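PDB 2O57: putative sarcosine dimethylglycine methyltransferase from Galdieria sulphuraria, which probably transfers methyl groups from S-adenosylmethionine to sarcosine and dimethylglycine. Local coordinates for residues 244-249 against 267-272. Residues are numbered along the deposited sequence; the frame is centred on the assembly and turned at random.
Sequences KVKAEL and NMKRGL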
loop_
_atom_site.group_PDB
_atom_site.type_symbol
_atom_site.label_atom_id
_atom_site.label_comp_id
_atom_site.label_asym_id
_atom_site.label_seq_id
_atom_site.Cartn_x
_atom_site.Cartn_y
_atom_site.Cartn_z
ATOM N N LYS A 244 3.136 19.035 -7.495
ATOM C CA LYS A 244 3.989 19.847 -6.614
ATOM C C LYS A 244 5.381 20.108 -7.222
ATOM O O LYS A 244 5.923 21.222 -7.114
ATOM C CB LYS A 244 4.165 19.156 -5.259
ATOM C CG LYS A 244 2.837 18.946 -4.473
ATOM C CD LYS A 244 2.353 20.207 -3.854
ATOM C CE LYS A 244 3.264 20.625 -2.727
ATOM N NZ LYS A 244 2.803 21.865 -2.084
ATOM N N VAL A 245 5.965 19.097 -7.850
ATOM C CA VAL A 245 7.261 19.313 -8.503
ATOM C C VAL A 245 7.137 20.355 -9.632
ATOM O O VAL A 245 8.023 21.255 -9.775
ATOM C CB VAL A 245 7.867 17.998 -9.024
ATOM C CG1 VAL A 245 9.126 18.318 -9.840
ATOM C CG2 VAL A 245 8.231 17.059 -7.845
ATOM N N LYS A 246 6.054 20.285 -10.412
ATOM C CA LYS A 246 5.837 21.281 -11.464
ATOM C C LYS A 246 5.702 22.689 -10.903
ATOM O O LYS A 246 6.212 23.647 -11.502
ATOM C CB LYS A 246 4.619 20.929 -12.329
ATOM C CG LYS A 246 4.497 21.813 -13.585
ATOM C CD LYS A 246 3.366 21.335 -14.551
ATOM C CE LYS A 246 2.049 21.607 -13.923
ATOM N NZ LYS A 246 1.715 23.078 -14.106
ATOM N N ALA A 247 4.991 22.819 -9.778
ATOM C CA ALA A 247 4.834 24.115 -9.117
ATOM C C ALA A 247 6.209 24.654 -8.675
ATOM O O ALA A 247 6.496 25.827 -8.835
ATOM C CB ALA A 247 3.882 23.970 -7.887
ATOM N N GLU A 248 7.032 23.795 -8.081
ATOM C CA GLU A 248 8.394 24.198 -7.673
ATOM C C GLU A 248 9.287 24.588 -8.859
ATOM O O GLU A 248 10.063 25.558 -8.774
ATOM C CB GLU A 248 9.079 23.091 -6.841
ATOM C CG GLU A 248 10.367 23.601 -6.164
ATOM C CD GLU A 248 10.095 24.579 -5.009
ATOM O OE1 GLU A 248 8.936 24.706 -4.528
ATOM O OE2 GLU A 248 11.043 25.260 -4.602
ATOM N N LEU A 249 9.149 23.881 -9.968
ATOM C CA LEU A 249 9.930 24.196 -11.172
ATOM C C LEU A 249 9.544 25.626 -11.674
ATOM O O LEU A 249 10.398 26.429 -12.089
ATOM C CB LEU A 249 9.673 23.134 -12.244
ATOM C CG LEU A 249 10.210 23.377 -13.673
ATOM C CD1 LEU A 249 11.749 23.489 -13.601
ATOM C CD2 LEU A 249 9.827 22.271 -14.636
ATOM N N ASN A 267 10.563 21.503 -21.598
ATOM C CA ASN A 267 10.525 20.044 -21.804
ATOM C C ASN A 267 10.214 19.281 -20.516
ATOM O O ASN A 267 9.439 18.310 -20.539
ATOM C CB ASN A 267 11.865 19.481 -22.334
ATOM C CG ASN A 267 12.179 19.919 -23.774
ATOM O OD1 ASN A 267 11.278 20.162 -24.562
ATOM N ND2 ASN A 267 13.473 19.994 -24.115
HETATM N N MSE A 268 10.849 19.688 -19.417
HETATM C CA MSE A 268 10.552 19.058 -18.101
HETATM C C MSE A 268 9.079 19.236 -17.712
HETATM O O MSE A 268 8.427 18.284 -17.308
HETATM C CB MSE A 268 11.441 19.602 -16.994
HETATM C CG MSE A 268 11.295 18.725 -15.693
HETATM SE SE MSE A 268 12.528 19.244 -14.327
HETATM C CE MSE A 268 11.667 18.289 -12.876
ATOM N N LYS A 269 8.592 20.472 -17.774
ATOM C CA LYS A 269 7.191 20.811 -17.482
ATOM C C LYS A 269 6.214 19.966 -18.328
ATOM O O LYS A 269 5.213 19.421 -17.805
ATOM C CB LYS A 269 7.018 22.331 -17.705
ATOM C CG LYS A 269 5.701 22.979 -17.319
ATOM C CD LYS A 269 5.715 24.522 -17.617
ATOM C CE LYS A 269 6.987 25.200 -17.077
ATOM N NZ LYS A 269 7.158 26.660 -17.485
ATOM N N ARG A 270 6.496 19.825 -19.624
ATOM C CA ARG A 270 5.650 18.963 -20.461
ATOM C C ARG A 270 5.623 17.530 -19.953
ATOM O O ARG A 270 4.546 16.944 -19.865
ATOM C CB ARG A 270 6.053 19.003 -21.927
ATOM C CG ARG A 270 5.645 20.297 -22.595
ATOM C CD ARG A 270 5.931 20.248 -24.066
ATOM N NE ARG A 270 7.357 20.431 -24.345
ATOM C CZ ARG A 270 7.914 21.604 -24.632
ATOM N NH1 ARG A 270 7.163 22.716 -24.674
ATOM N NH2 ARG A 270 9.219 21.663 -24.875
ATOM N N GLY A 271 6.797 16.960 -19.653
ATOM C CA GLY A 271 6.883 15.613 -19.077
ATOM C C GLY A 271 6.119 15.474 -17.770
ATOM O O GLY A 271 5.399 14.488 -17.548
ATOM N N LEU A 272 6.254 16.466 -16.899
ATOM C CA LEU A 272 5.489 16.484 -15.641
ATOM C C LEU A 272 3.988 16.443 -15.927
ATOM O O LEU A 272 3.264 15.637 -15.329
ATOM C CB LEU A 272 5.857 17.687 -14.768
ATOM C CG LEU A 272 7.324 17.656 -14.225
ATOM C CD1 LEU A 272 7.685 18.990 -13.590
ATOM C CD2 LEU A 272 7.560 16.486 -13.266
#
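Val245 opens the contact by pointing its CG1 methyl at two side chains of the neighbouring helix. CG1 lies 4.0 Å from the terminal CE of selenomethionine Met268. It is 4.1 Å from Leu272 CD1, and both partners meet the valine at about a right angle. With CG1 anti to the backbone N (chi1 173°), it is this methyl that faces the two of them. Val245 also rests on Tyr36 of helix 27-40 and on Ile59 of helix 59-76.

At Lys246 the two backbones come nearest: its CA is 6.2 Å from that of Lys269. The Leu272 CD1 methyl presses against the helix backbone here, 3.6 Å from Lys246 CA. Farther out, the aliphatic parts of the two lysines cross, with Lys246 CD 4.0 Å from Lys269 CG. Extended chi1 and chi2 carry Lys246 CG and CD to that methylene, and the chain bends only beyond them; the same side chain also meets Glu273 and Ile276, farther along helix 262-280.

One turn on from Val245, Leu249 sends CD2 into the opposite helix. This methyl reaches Met268 CB at 3.9 Å. It sits 3.8 Å from the backbone N of Lys269 and also touches Leu272 CD1. The selenomethionine runs past it fully extended, its SE also against CD2, and the residue touches Phe35 of helix 27-40 as well.

Helices 235-251 and 262-280 thus form a nearly antiparallel pair, their local axes 9.9 Å apart at 161°, joined by a largely helical connection that includes helix 253-256. No hydrogen bond or salt bridge spans the two segments: Val245, Leu249 and Leu272 are the buried part, with the partly exposed selenomethionine and the lysine methylenes beside them, and cohesion therefore rests on dispersion and the exclusion of water.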